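Local coordinates for mandelate racemase / muconate lactonizing enzyme (Burkholderia pseudomallei, PDB 2POD), which is of unknown function but belongs to the enolase superfamily, may be a lyase, and binds a sodium ion between carboxylates of its barrel domain, at residues Arg114-Thr119 against Asp369-Val374; His322-Pro327 against Val345-Arg350. All coordinates share one frame; numbering follows the deposited sequence.

Interaction 1 of 2, residues Arg114-Thr119 against Asp369-Val374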
loop_
_atom_site.group_PDB
_atom_site.type_symbol
_atom_site.label_atom_id
_atom_site.label_comp_id
_atom_site.label_asym_id
_atom_site.label_seq_id
_atom_site.Cartn_x
_atom_site.Cartn_y
_atom_site.Cartn_z
ATOM N N ARG B 114 -10.751 34.731 16.614
ATOM C CA ARG B 114 -12.079 34.963 17.168
ATOM C C ARG B 114 -11.943 35.694 18.515
ATOM O O ARG B 114 -10.885 35.637 19.153
ATOM C CB ARG B 114 -12.815 33.624 17.341
ATOM C CG ARG B 114 -12.091 32.619 18.250
ATOM C CD ARG B 114 -12.576 31.186 18.045
ATOM N NE ARG B 114 -12.440 30.737 16.657
ATOM C CZ ARG B 114 -11.315 30.291 16.101
ATOM N NH1 ARG B 114 -10.187 30.214 16.806
ATOM N NH2 ARG B 114 -11.319 29.919 14.824
ATOM N N ASP B 115 -13.009 36.377 18.939
ATOM C CA ASP B 115 -13.048 37.017 20.267
ATOM C C ASP B 115 -13.401 36.034 21.383
ATOM O O ASP B 115 -12.771 36.037 22.440
ATOM C CB ASP B 115 -14.032 38.192 20.291
ATOM C CG ASP B 115 -13.671 39.286 19.302
ATOM O OD1 ASP B 115 -14.606 39.852 18.688
ATOM O OD2 ASP B 115 -12.463 39.578 19.140
ATOM N N THR B 116 -14.426 35.218 21.146
ATOM C CA THR B 116 -14.777 34.110 22.026
ATOM C C THR B 116 -14.773 32.813 21.225
ATOM O O THR B 116 -14.872 32.834 19.995
ATOM C CB THR B 116 -16.185 34.288 22.633
ATOM O OG1 THR B 116 -17.165 34.343 21.583
ATOM C CG2 THR B 116 -16.268 35.555 23.500
ATOM N N ILE B 117 -14.673 31.688 21.928
ATOM C CA ILE B 117 -14.902 30.381 21.324
ATOM C C ILE B 117 -16.019 29.657 22.050
ATOM O O ILE B 117 -16.147 29.780 23.265
ATOM C CB ILE B 117 -13.605 29.526 21.259
ATOM C CG1 ILE B 117 -13.849 28.207 20.515
ATOM C CG2 ILE B 117 -12.983 29.331 22.636
ATOM C CD1 ILE B 117 -12.608 27.468 20.120
ATOM N N ARG B 118 -16.839 28.935 21.287
ATOM C CA ARG B 118 -17.827 27.999 21.814
ATOM C C ARG B 118 -17.219 27.052 22.842
ATOM O O ARG B 118 -16.143 26.483 22.630
ATOM C CB ARG B 118 -18.444 27.201 20.663
ATOM C CG ARG B 118 -19.627 26.336 21.046
ATOM C CD ARG B 118 -20.350 25.858 19.808
ATOM N NE ARG B 118 -21.362 24.855 20.120
ATOM C CZ ARG B 118 -21.238 23.556 19.868
ATOM N NH1 ARG B 118 -20.138 23.082 19.291
ATOM N NH2 ARG B 118 -22.225 22.729 20.186
ATOM N N THR B 119 -17.902 26.919 23.972
ATOM C CA THR B 119 -17.519 25.950 24.983
ATOM C C THR B 119 -18.451 24.747 24.955
ATOM O O THR B 119 -19.548 24.824 24.410
ATOM C CB THR B 119 -17.436 26.593 26.390
ATOM O OG1 THR B 119 -16.580 25.805 27.222
ATOM C CG2 THR B 119 -18.818 26.729 27.045
ATOM N N ASP B 369 -23.054 32.688 27.473
ATOM C CA ASP B 369 -23.831 32.238 26.303
ATOM C C ASP B 369 -23.251 31.044 25.537
ATOM O O ASP B 369 -23.248 31.022 24.300
ATOM C CB ASP B 369 -24.172 33.400 25.359
ATOM C CG ASP B 369 -24.865 34.550 26.070
ATOM O OD1 ASP B 369 -25.627 34.293 27.032
ATOM O OD2 ASP B 369 -24.647 35.713 25.661
ATOM N N GLY B 370 -22.767 30.056 26.290
ATOM C CA GLY B 370 -22.145 28.864 25.723
ATOM C C GLY B 370 -20.799 29.121 25.069
ATOM O O GLY B 370 -20.356 28.334 24.231
ATOM N N HIS B 371 -20.154 30.219 25.462
ATOM C CA HIS B 371 -18.936 30.696 24.815
ATOM C C HIS B 371 -17.951 31.198 25.867
ATOM O O HIS B 371 -18.359 31.743 26.888
ATOM C CB HIS B 371 -19.259 31.819 23.821
ATOM C CG HIS B 371 -19.730 31.335 22.482
ATOM N ND1 HIS B 371 -18.983 31.486 21.332
ATOM C CD2 HIS B 371 -20.876 30.720 22.106
ATOM C CE1 HIS B 371 -19.645 30.975 20.308
ATOM N NE2 HIS B 371 -20.796 30.503 20.751
ATOM N N ILE B 372 -16.660 31.022 25.602
ATOM C CA ILE B 372 -15.599 31.251 26.585
ATOM C C ILE B 372 -14.500 32.140 25.978
ATOM O O ILE B 372 -14.246 32.090 24.769
ATOM C CB ILE B 372 -15.052 29.891 27.173
ATOM C CG1 ILE B 372 -14.088 30.111 28.345
ATOM C CG2 ILE B 372 -14.421 29.005 26.092
ATOM C CD1 ILE B 372 -13.639 28.830 29.044
ATOM N N THR B 373 -13.884 32.977 26.811
ATOM C CA THR B 373 -12.800 33.867 26.384
ATOM C C THR B 373 -11.748 33.998 27.486
ATOM O O THR B 373 -11.938 33.476 28.571
ATOM C CB THR B 373 -13.337 35.257 25.954
ATOM O OG1 THR B 373 -12.275 36.031 25.378
ATOM C CG2 THR B 373 -13.948 36.013 27.140
ATOM N N VAL B 374 -10.638 34.676 27.203
ATOM C CA VAL B 374 -9.541 34.808 28.175
ATOM C C VAL B 374 -9.811 35.920 29.203
ATOM O O VAL B 374 -10.574 36.847 28.918
ATOM C CB VAL B 374 -8.162 35.050 27.478
ATOM C CG1 VAL B 374 -7.725 33.819 26.707
ATOM C CG2 VAL B 374 -8.199 36.268 26.569
#

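Interaction 2 of 2, residues His322-Pro327 against Val345-Arg350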
loop_
_atom_site.group_PDB
_atom_site.type_symbol
_atom_site.label_atom_id
_atom_site.label_comp_id
_atom_site.label_asym_id
_atom_site.label_seq_id
_atom_site.Cartn_x
_atom_site.Cartn_y
_atom_site.Cartn_z
ATOM N N HIS B 322 -8.068 20.201 25.521
ATOM C CA HIS B 322 -8.562 19.548 26.727
ATOM C C HIS B 322 -8.373 20.462 27.930
ATOM O O HIS B 322 -7.293 21.033 28.118
ATOM C CB HIS B 322 -7.761 18.256 26.959
ATOM C CG HIS B 322 -8.280 17.399 28.071
ATOM N ND1 HIS B 322 -7.479 16.936 29.092
ATOM C CD2 HIS B 322 -9.515 16.905 28.313
ATOM C CE1 HIS B 322 -8.199 16.194 29.915
ATOM N NE2 HIS B 322 -9.439 16.160 29.464
ATOM N N ASP B 323 -9.419 20.598 28.743
ATOM C CA ASP B 323 -9.248 20.978 30.145
ATOM C C ASP B 323 -9.660 19.848 31.083
ATOM O O ASP B 323 -8.886 18.909 31.286
ATOM C CB ASP B 323 -9.983 22.283 30.484
ATOM C CG ASP B 323 -9.908 22.632 31.975
ATOM O OD1 ASP B 323 -8.792 22.612 32.559
ATOM O OD2 ASP B 323 -10.983 22.893 32.562
ATOM N N CYS B 324 -10.870 19.952 31.646
ATOM C CA CYS B 324 -11.290 19.223 32.857
ATOM C C CYS B 324 -10.270 19.135 34.010
ATOM O O CYS B 324 -10.310 18.199 34.809
ATOM C CB CYS B 324 -11.822 17.833 32.479
ATOM S SG CYS B 324 -12.949 17.063 33.673
ATOM N N THR B 325 -9.346 20.090 34.093
ATOM C CA THR B 325 -8.252 20.013 35.066
ATOM C C THR B 325 -8.114 21.313 35.856
ATOM O O THR B 325 -9.108 21.825 36.359
ATOM C CB THR B 325 -6.908 19.570 34.433
ATOM O OG1 THR B 325 -6.557 20.457 33.366
ATOM C CG2 THR B 325 -7.002 18.143 33.897
ATOM N N GLY B 326 -6.898 21.841 35.973
ATOM C CA GLY B 326 -6.672 23.072 36.729
ATOM C C GLY B 326 -6.996 24.350 35.966
ATOM O O GLY B 326 -7.169 24.313 34.743
ATOM N N PRO B 327 -7.093 25.493 36.687
ATOM C CA PRO B 327 -7.471 26.780 36.092
ATOM C C PRO B 327 -6.462 27.366 35.103
ATOM O O PRO B 327 -6.865 28.063 34.166
ATOM C CB PRO B 327 -7.616 27.701 37.311
ATOM C CG PRO B 327 -6.765 27.086 38.350
ATOM C CD PRO B 327 -6.894 25.613 38.144
ATOM N N VAL B 345 -13.931 23.749 19.617
ATOM C CA VAL B 345 -14.544 24.041 20.903
ATOM C C VAL B 345 -13.445 24.105 21.943
ATOM O O VAL B 345 -12.345 23.605 21.722
ATOM C CB VAL B 345 -15.584 22.968 21.330
ATOM C CG1 VAL B 345 -16.963 23.309 20.793
ATOM C CG2 VAL B 345 -15.157 21.569 20.893
ATOM N N GLN B 346 -13.747 24.735 23.070
ATOM C CA GLN B 346 -12.902 24.658 24.246
ATOM C C GLN B 346 -13.653 23.966 25.368
ATOM O O GLN B 346 -14.672 24.476 25.841
ATOM C CB GLN B 346 -12.476 26.062 24.677
ATOM C CG GLN B 346 -11.669 26.096 25.957
ATOM C CD GLN B 346 -10.437 25.236 25.874
ATOM O OE1 GLN B 346 -10.280 24.282 26.633
ATOM N NE2 GLN B 346 -9.555 25.560 24.942
ATOM N N GLU B 347 -13.148 22.805 25.782
ATOM C CA GLU B 347 -13.614 22.109 26.990
ATOM C C GLU B 347 -13.609 23.024 28.213
ATOM O O GLU B 347 -12.629 23.721 28.469
ATOM C CB GLU B 347 -12.742 20.876 27.251
ATOM C CG GLU B 347 -13.175 20.002 28.426
ATOM C CD GLU B 347 -12.638 18.576 28.339
ATOM O OE1 GLU B 347 -12.014 18.228 27.315
ATOM O OE2 GLU B 347 -12.855 17.795 29.291
ATOM N N SER B 348 -14.723 23.028 28.938
ATOM C CA SER B 348 -14.777 23.592 30.280
ATOM C C SER B 348 -15.729 22.783 31.157
ATOM O O SER B 348 -16.602 22.067 30.651
ATOM C CB SER B 348 -15.215 25.057 30.226
ATOM O OG SER B 348 -16.595 25.171 29.901
ATOM N N VAL B 349 -15.543 22.890 32.472
ATOM C CA VAL B 349 -16.392 22.204 33.449
ATOM C C VAL B 349 -16.983 23.240 34.411
ATOM O O VAL B 349 -16.246 23.892 35.145
ATOM C CB VAL B 349 -15.588 21.142 34.248
ATOM C CG1 VAL B 349 -16.505 20.330 35.152
ATOM C CG2 VAL B 349 -14.858 20.211 33.309
ATOM N N ARG B 350 -18.306 23.391 34.396
ATOM C CA ARG B 350 -18.970 24.462 35.146
ATOM C C ARG B 350 -18.845 24.341 36.666
ATOM O O ARG B 350 -18.714 25.350 37.360
ATOM C CB ARG B 350 -20.424 24.662 34.696
ATOM C CG ARG B 350 -21.317 23.445 34.853
ATOM C CD ARG B 350 -22.722 23.716 34.366
ATOM N NE ARG B 350 -23.614 22.626 34.754
ATOM C CZ ARG B 350 -24.943 22.682 34.719
ATOM N NH1 ARG B 350 -25.562 23.778 34.302
ATOM N NH2 ARG B 350 -25.652 21.631 35.104
#

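Interaction 1 of 2, residues Arg114-Thr119 against Asp369-Val374
H371 lays its imidazole over the backbone of R118 where two antiparallel strands, 117-119 and 371-373, pair. Its CB lies 3.8 Å from I117 O. At chi1 -82° CG is anti to its own carbonyl carbon, a turn that swings the ring onto the neighbouring strand. There R118 CA sits 3.7 Å from the ring centroid, 11° off the normal, a CH-pi contact over the face. ND1 reaches T116 OG1 at 3.4 Å in a weak hydrogen bond. CG, CD2 and CE1 all lie over R118 CA, and on that same face CE1 and NE2 pass on to R118 CB, with NE2 4.1 Å from CB. A flat, partly polar ring suits this partly exposed place, since it can pack on a backbone and still meet a hydroxyl. The guanidinium of R118 runs on, away from the histidine, to a salt bridge with D216 and a cation-pi contact with Y191 of a second subunit.

Strand 117-122 is the first of the parallel strands of the enolase-type barrel, and 371-373, which also pairs with 366-368, adds an antiparallel ribbon to the start of it. I117 and I372 form the hydrogen-bonded pair, with N to O distances of 2.9 Å from I117 N to I372 O and 2.7 Å from I372 N to I117 O. On the face opposite the histidine their CG2 methyls touch; both isoleucines are buried there against helix 327-339, a place that an apolar branched side chain fills. T119 N donates to G370 O at 2.8 Å; G370 has a phi of 70°, which a residue without a side chain adopts easily in the turn before the strand. At the other end T373 OG1 donates to D115 O at 3.0 Å, while T116 CG2 rests on T373 CB.

Interaction 2 of 2, residues His322-Pro327 against Val345-Arg350
E347 brings its carboxylate to the edge of the H322 imidazole, OE1 lying 3.0 Å from CD2 near the ring plane, a ring C-H against a carboxylate oxygen. The side chains run side by side, their flat groups 74° apart. This is the tight part: the long glutamate spans from strand to imidazole and, its CG anti to the backbone N (chi1 -176°), places OE2 3.4 Å from C324 CB; OE2 takes a hydrogen bond with T122. H322 ND1 is paired with D295, and its side chain's nearest atom comes within about 3 Å of the bound sodium ion; E220, E246 and E272 form the metal site. A histidine-aspartate pair and a glutamate at the ends of the sixth to eighth barrel strands are consistent with a still unproven place in catalysis, as in mandelate racemase.

Toward partly exposed C324 the contact thins to an apolar edge, SG meeting V349 CG2 at 3.7 Å. The Asx turn around C324, D323's short carboxylate accepting at OD1 from T325 N at 3.0 Å, bends T325-P327 away from 345-350. Residues 322-326 link strand 319-321 to helix 327-339, G326 at the N-cap, and strand 346-348 leads through V349, another N-cap, into helix 350-356.

Overall arrangement
Both contacts belong to one barrel, in which strand 117-122 runs beside 346-348, but they lie toward its two ends. Interaction 1 is a partly buried backbone pairing at the start of the first strand, dominated by strand-to-strand hydrogen bonds and reaching a second subunit. Interaction 2 is buried near the centre of the chain, beside the sodium ion, and depends on a carboxylate, an imidazole edge and a few apolar atoms. T119, whose side chain is about 14 Å from a bound sodium ion at the nearest atoms, couples them: its OG1 probably hydrogen-bonds to Q346 O and S348 OG. Packing of I372 CG2 on Q346 CB adds an apolar link between the antiparallel ribbon and the last barrel strand.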